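Ribokinase (Giardia lamblia, PDB 6WHJ) probably catalyses the magnesium-dependent transfer of a phosphate group from ATP to O-5 of D-ribose, giving D-ribose 5-phosphate and ADP. Local coordinates at residues Cys145-Pro149 with Asp150-Leu154; Cys281-Leu284 with Met285-Glu289; Leu298-Ile301 with Asp302-Ala305. One frame throughout, in Å; residues are numbered along the deposited sequence.

Contact 1: Cys145-Pro149 with Asp150-Leu154; sequences CEISP and DNTLL. With EDO (1,2-ethanediol), chain F.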
# COMPACT_ATOMS: atom_id res chain seq x y z
N CYS B 145 -5.59 16.79 -10.38
CA CYS B 145 -4.16 16.65 -10.63
C CYS B 145 -3.70 15.20 -10.52
O CYS B 145 -2.57 14.93 -10.11
CB CYS B 145 -3.35 17.52 -9.66
SG CYS B 145 -3.61 19.29 -9.84
N GLU B 146 -4.55 14.25 -10.92
CA GLU B 146 -4.21 12.83 -10.81
C GLU B 146 -4.14 12.14 -12.17
O GLU B 146 -4.27 10.92 -12.25
CB GLU B 146 -5.19 12.11 -9.89
CG GLU B 146 -5.02 12.44 -8.41
CD GLU B 146 -5.92 11.61 -7.51
OE1 GLU B 146 -6.87 10.99 -8.02
OE2 GLU B 146 -5.68 11.60 -6.27
N ILE B 147 -3.97 12.90 -13.26
CA ILE B 147 -3.55 12.34 -14.54
C ILE B 147 -2.20 12.98 -14.89
O ILE B 147 -1.63 13.72 -14.08
CB ILE B 147 -4.59 12.54 -15.67
CG1 ILE B 147 -4.79 14.02 -15.99
CG2 ILE B 147 -5.92 11.87 -15.29
CD1 ILE B 147 -5.61 14.28 -17.25
N SER B 148 -1.69 12.71 -16.08
CA SER B 148 -0.35 13.16 -16.42
C SER B 148 -0.31 14.67 -16.69
O SER B 148 -1.27 15.23 -17.23
CB SER B 148 0.18 12.42 -17.64
OG SER B 148 0.02 13.21 -18.81
N PRO B 149 0.79 15.34 -16.32
CA PRO B 149 0.89 16.79 -16.58
C PRO B 149 0.74 17.16 -18.05
O PRO B 149 -0.01 18.09 -18.38
CB PRO B 149 2.29 17.14 -16.05
CG PRO B 149 2.57 16.10 -15.03
CD PRO B 149 1.94 14.84 -15.55
N ASP B 150 1.41 16.43 -18.95
CA ASP B 150 1.35 16.77 -20.37
C ASP B 150 -0.04 16.53 -20.95
O ASP B 150 -0.50 17.30 -21.80
CB ASP B 150 2.37 15.93 -21.14
CG ASP B 150 3.80 16.35 -20.87
OD1 ASP B 150 4.02 17.43 -20.29
OD2 ASP B 150 4.71 15.59 -21.27
N ASN B 151 -0.73 15.49 -20.48
CA ASN B 151 -2.07 15.20 -20.98
C ASN B 151 -3.10 16.16 -20.41
O ASN B 151 -4.10 16.45 -21.08
CB ASN B 151 -2.43 13.76 -20.66
CG ASN B 151 -1.60 12.77 -21.44
OD1 ASN B 151 -1.10 13.09 -22.52
ND2 ASN B 151 -1.43 11.57 -20.90
N THR B 152 -2.89 16.65 -19.19
CA THR B 152 -3.73 17.72 -18.68
C THR B 152 -3.68 18.94 -19.59
O THR B 152 -4.71 19.55 -19.89
CB THR B 152 -3.30 18.09 -17.26
OG1 THR B 152 -3.43 16.95 -16.41
CG2 THR B 152 -4.18 19.20 -16.72
N LEU B 153 -2.47 19.30 -20.06
CA LEU B 153 -2.34 20.46 -20.93
C LEU B 153 -3.00 20.21 -22.29
O LEU B 153 -3.48 21.15 -22.93
CB LEU B 153 -0.87 20.84 -21.10
CG LEU B 153 -0.20 21.33 -19.81
CD1 LEU B 153 1.18 21.88 -20.06
CD2 LEU B 153 -1.08 22.36 -19.08
N LEU B 154 -3.01 18.95 -22.74
CA LEU B 154 -3.78 18.65 -23.94
C LEU B 154 -5.27 18.83 -23.69
O LEU B 154 -5.98 19.39 -24.53
CB LEU B 154 -3.47 17.24 -24.45
CG LEU B 154 -2.06 16.92 -24.96
CD1 LEU B 154 -1.95 15.45 -25.33
CD2 LEU B 154 -1.69 17.81 -26.12
C1 EDO F . -7.28 10.05 -3.90
O1 EDO F . -5.90 10.35 -4.14
C2 EDO F . -7.47 8.54 -3.76
O2 EDO F . -6.69 7.89 -4.77
O HOH W 1 -3.04 11.08 -18.40

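Contact 2: Cys281-Leu284 with Met285-Glu289; sequences CVRL and MELAE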
# COMPACT_ATOMS: atom_id res chain seq x y z
N CYS B 281 -20.45 21.58 -7.73
CA CYS B 281 -20.71 21.58 -9.16
C CYS B 281 -22.17 21.29 -9.47
O CYS B 281 -22.75 21.90 -10.38
CB CYS B 281 -19.80 20.58 -9.87
SG CYS B 281 -18.08 21.10 -9.91
N VAL B 282 -22.79 20.36 -8.73
CA VAL B 282 -24.20 20.06 -8.96
C VAL B 282 -25.05 21.32 -8.77
O VAL B 282 -25.82 21.70 -9.66
CB VAL B 282 -24.68 18.92 -8.05
CG1 VAL B 282 -26.20 18.86 -8.01
CG2 VAL B 282 -24.12 17.60 -8.56
N ARG B 283 -24.89 21.99 -7.62
CA ARG B 283 -25.67 23.19 -7.34
C ARG B 283 -25.30 24.34 -8.26
O ARG B 283 -26.17 25.14 -8.64
CB ARG B 283 -25.49 23.62 -5.89
CG ARG B 283 -26.55 24.57 -5.39
CD ARG B 283 -27.93 23.97 -5.49
NE ARG B 283 -28.96 24.95 -5.17
CZ ARG B 283 -29.99 25.25 -5.95
NH1 ARG B 283 -30.17 24.63 -7.11
NH2 ARG B 283 -30.87 26.17 -5.55
N LEU B 284 -24.02 24.45 -8.63
CA LEU B 284 -23.61 25.48 -9.58
C LEU B 284 -24.31 25.29 -10.91
O LEU B 284 -24.87 26.23 -11.48
CB LEU B 284 -22.10 25.46 -9.74
CG LEU B 284 -21.40 26.67 -10.34
CD1 LEU B 284 -21.83 27.92 -9.60
CD2 LEU B 284 -19.89 26.48 -10.21
N MET B 285 -24.31 24.05 -11.41
CA MET B 285 -24.96 23.75 -12.67
C MET B 285 -26.46 24.00 -12.60
O MET B 285 -27.06 24.44 -13.59
CB MET B 285 -24.68 22.29 -13.06
CG MET B 285 -25.27 21.85 -14.39
SD MET B 285 -26.94 21.16 -14.19
CE MET B 285 -26.59 19.82 -13.06
N GLU B 286 -27.08 23.75 -11.44
CA GLU B 286 -28.52 23.95 -11.33
C GLU B 286 -28.87 25.43 -11.29
O GLU B 286 -29.86 25.85 -11.90
CB GLU B 286 -29.05 23.24 -10.08
CG GLU B 286 -29.15 21.74 -10.23
CD GLU B 286 -29.47 21.04 -8.92
OE1 GLU B 286 -29.61 21.73 -7.89
OE2 GLU B 286 -29.61 19.79 -8.95
N LEU B 287 -28.07 26.24 -10.60
CA LEU B 287 -28.34 27.67 -10.53
C LEU B 287 -28.20 28.34 -11.89
O LEU B 287 -28.84 29.37 -12.14
CB LEU B 287 -27.42 28.33 -9.50
CG LEU B 287 -27.66 27.93 -8.04
CD1 LEU B 287 -26.55 28.45 -7.15
CD2 LEU B 287 -29.03 28.38 -7.54
N ALA B 288 -27.39 27.77 -12.78
CA ALA B 288 -27.24 28.28 -14.13
C ALA B 288 -28.46 28.01 -15.00
O ALA B 288 -28.59 28.63 -16.06
CB ALA B 288 -26.00 27.68 -14.78
N GLU B 289 -29.36 27.13 -14.57
CA GLU B 289 -30.60 26.86 -15.30
C GLU B 289 -31.81 27.56 -14.72
O GLU B 289 -32.73 27.91 -15.46
CB GLU B 289 -30.93 25.36 -15.28
CG GLU B 289 -30.17 24.47 -16.18
CD GLU B 289 -30.58 23.04 -15.96
OE1 GLU B 289 -31.13 22.75 -14.87
OE2 GLU B 289 -30.39 22.21 -16.87

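Contact 3: Leu298-Ile301 with Asp302-Ala305; sequences LNDI and DTIA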
# COMPACT_ATOMS: atom_id res chain seq x y z
N LEU B 298 -23.42 32.48 -13.26
CA LEU B 298 -22.20 31.93 -12.69
C LEU B 298 -21.09 32.98 -12.58
O LEU B 298 -19.99 32.64 -12.13
CB LEU B 298 -21.71 30.74 -13.51
CG LEU B 298 -22.75 29.62 -13.71
CD1 LEU B 298 -22.15 28.43 -14.44
CD2 LEU B 298 -23.40 29.20 -12.41
N ASN B 299 -21.35 34.22 -12.99
CA ASN B 299 -20.42 35.32 -12.82
C ASN B 299 -20.72 36.16 -11.57
O ASN B 299 -20.00 37.12 -11.30
CB ASN B 299 -20.45 36.23 -14.04
CG ASN B 299 -19.98 35.54 -15.31
OD1 ASN B 299 -19.27 34.53 -15.26
ND2 ASN B 299 -20.38 36.09 -16.45
N ASP B 300 -21.78 35.82 -10.83
CA ASP B 300 -22.21 36.53 -9.63
C ASP B 300 -21.67 35.82 -8.39
O ASP B 300 -21.81 34.60 -8.25
CB ASP B 300 -23.74 36.59 -9.58
CG ASP B 300 -24.28 37.32 -8.33
OD1 ASP B 300 -23.49 37.75 -7.46
OD2 ASP B 300 -25.52 37.44 -8.21
N ILE B 301 -21.04 36.59 -7.49
CA ILE B 301 -20.40 35.97 -6.33
C ILE B 301 -21.44 35.40 -5.37
O ILE B 301 -21.16 34.43 -4.67
CB ILE B 301 -19.46 36.95 -5.61
CG1 ILE B 301 -18.53 36.18 -4.67
CG2 ILE B 301 -20.26 37.96 -4.81
CD1 ILE B 301 -17.57 37.04 -3.91
N ASP B 302 -22.65 35.96 -5.35
CA ASP B 302 -23.66 35.39 -4.46
C ASP B 302 -24.19 34.06 -5.00
O ASP B 302 -24.52 33.16 -4.20
CB ASP B 302 -24.79 36.39 -4.24
CG ASP B 302 -24.35 37.55 -3.38
OD1 ASP B 302 -24.52 38.72 -3.80
OD2 ASP B 302 -23.80 37.29 -2.28
N THR B 303 -24.26 33.90 -6.33
CA THR B 303 -24.60 32.61 -6.91
C THR B 303 -23.54 31.57 -6.56
O THR B 303 -23.87 30.43 -6.22
CB THR B 303 -24.75 32.72 -8.43
OG1 THR B 303 -25.77 33.68 -8.75
CG2 THR B 303 -25.13 31.36 -9.02
N ILE B 304 -22.27 31.95 -6.65
CA ILE B 304 -21.18 31.07 -6.24
C ILE B 304 -21.32 30.74 -4.76
O ILE B 304 -21.06 29.60 -4.34
CB ILE B 304 -19.82 31.72 -6.55
CG1 ILE B 304 -19.77 32.18 -8.01
CG2 ILE B 304 -18.66 30.77 -6.21
CD1 ILE B 304 -19.94 31.06 -9.02
N ALA B 305 -21.72 31.73 -3.96
CA ALA B 305 -21.88 31.49 -2.53
C ALA B 305 -23.01 30.51 -2.25
O ALA B 305 -22.87 29.63 -1.39
CB ALA B 305 -22.12 32.81 -1.79

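Contact 1: Cys145-Pro149 with Asp150-Leu154
Ser-148 and Thr-152 are joined by the first backbone bond of helix 149-165, in which Thr-152 N donates to Ser-148 O over 2.9 Å, and Leu-153 N follows by donating to Pro-149 O. Ser-148 is the N-cap of this helix. Its hydroxyl turns back over the first turn, and Ser-148 OG accepts from Asn-151 N at 2.9 Å with an N-H...O angle of 156°. The Asn-151 side chain folds against the same hydroxyl, but its amide is used differently. Asn-151 ND2 donates to a water at 3.0 Å, and Ser-148 N donates to that water at 3.1 Å. The water thus bridges the cap residue and the helix. Thr-152 grips the cap from another direction. Its OG1 sits beside its own backbone N (chi1 -60°), and Thr-152 OG1 donates to Ser-148 O at 2.9 Å from 41° above the carbonyl plane. One carbonyl oxygen therefore takes two bonds from one residue. Ile-147 crosses Thr-152 at a slant, and Ile-147 CG1 lies 3.3 Å from Thr-152 OG1. Pro-149 opens the helix, a place that suits a residue without an N-H. Tyr-182 accompanies this turn through a hydrogen bond with Ile-147 O. Just before Ile-147 in the loop comes Glu-146, a predicted substrate-binding residue of this PfkB-family kinase. Glu-146 OE1 is hydrogen-bonded to Ser-14 OG and Lys-44 N. Glu-146 OE2 accepts a hydrogen bond from ethanediol O1, 2.5 Å away. The diol is also hydrogen-bonded to Asn-16 ND2 and Asp-18 OD1, so it probably occupies part of the sugar site. The cap thus satisfies polar groups of the first turn and fixes the start of the helix, just after a carboxylate that probably binds ribose.

Contact 2: Cys281-Leu284 with Met285-Glu289
Arg-283 and Glu-286 cross at about a right angle on the last turns of helix 272-287. This is an i to i+3 salt bridge along one helix of the PfkB carbohydrate kinase fold. The guanidinium and carboxylate planes stand 68° apart, so the two groups do not pair flat. A single bond joins them: Arg-283 NH1 donates to Glu-286 OE1 over 3.1 Å, with a bent N-H...O angle of 136°. The oxygen uses its anti lone pair and is tilted out of the guanidinium plane. Arg-331 is the stronger partner of Glu-286, bonding the same OE1. Arg-283 NH2 in turn makes a salt bridge with Glu-306 of helix 301-318. The arginine thus links two neighbouring helices.

Leu-287 also crosses Arg-283 at about a right angle. It brings its CD2 methyl over one face of the guanidinium, toward the rim. Arg-283 CG stands opposite the backbone N (chi1 -162°), and the chain then bends at chi2, which returns the guanidinium to the leucine one turn on. Val-282 and Glu-286 lie side by side and point the same way. There Val-282 CG1 is 3.7 Å from Glu-286 OE2.

Met-285 is on another side of the helix, against Ile-9 and Leu-140 of the central sheet. Its chain bends at chi2 and chi3, which leaves Met-285 CE 4.0 Å from Val-282 O. The backbone continues as alpha helix beneath these side chains, with Met-285 N donating to Cys-281 O at 2.8 Å. The leucine methyl, Leu-287 CD2, ends 3.5 Å from Arg-283 NH2.

Contact 3: Leu298-Ile301 with Asp302-Ala305
Asp-300 and Asp-302 meet through a capping hydrogen bond. Asp-300 is the N-cap of helix 301-318, and its carboxylate reaches over the first turn. Asp-300 OD1 accepts from Asp-302 N at 2.9 Å. The N-H comes from well above the carboxylate plane, 61° out of it. The side-chain torsion explains the reach: Asp-300 CG lies opposite its own N (chi1 180°), beside the carbonyl carbon, which brings OD1 to Asp-302 N. Two backbone bonds complete the turn. Ile-304 N donates to Asp-300 O at 3.1 Å, and Ala-305 N donates to Ile-301 O at 2.8 Å. Thr-303 crosses Asp-300 at about a right angle, and Thr-303 OG1 lies 3.6 Å from Asp-300 CB. That hydroxyl makes a weak hydrogen bond with Ala-297 O, just before the turn.

The charged groups come next. Asp-300 OD1 and Asp-302 OD1 are 3.9 Å apart, and their carboxylate planes are turned 76° from each other. These like charges are probably eased by the helix N-terminus and by Arg-256, which makes a salt bridge with Asp-302 OD2. Through Ile-301 and Ala-305, which touch Arg-256, the capped turn lies against strand 255-258, an edge strand of this chain's large sheet in the PfkB-type kinase fold.

Packing makes up the rest. Ile-304 points back to the loop, where Ile-304 CD1 lies 3.5 Å from Leu-298 O. Both Ile-301 and Ile-304 pack on Phe-235 of the sheet, and Ile-304 also meets Phe-280 of helix 272-287.

The contacts follow one another along the chain as contact 1, contact 2 and contact 3, all in one PfkB-family kinase chain. Contact 1 starts helix 149-165 after strand 140-143 of the large sheet. Contact 2 lies in the C-terminal part of helix 272-287, and contact 3 opens the next helix, 301-318. The centres of contacts 2 and 3 are 11 Å apart and the two touch: Leu-284 CD1 is 3.7 Å from Ile-304 CD1. Contact 1 stands apart, its centre 26 Å from contact 2 and 28 Å from contact 3. Its loop carries Glu-146 of the predicted sugar site, while the other two pack neighbouring helices against the large sheet.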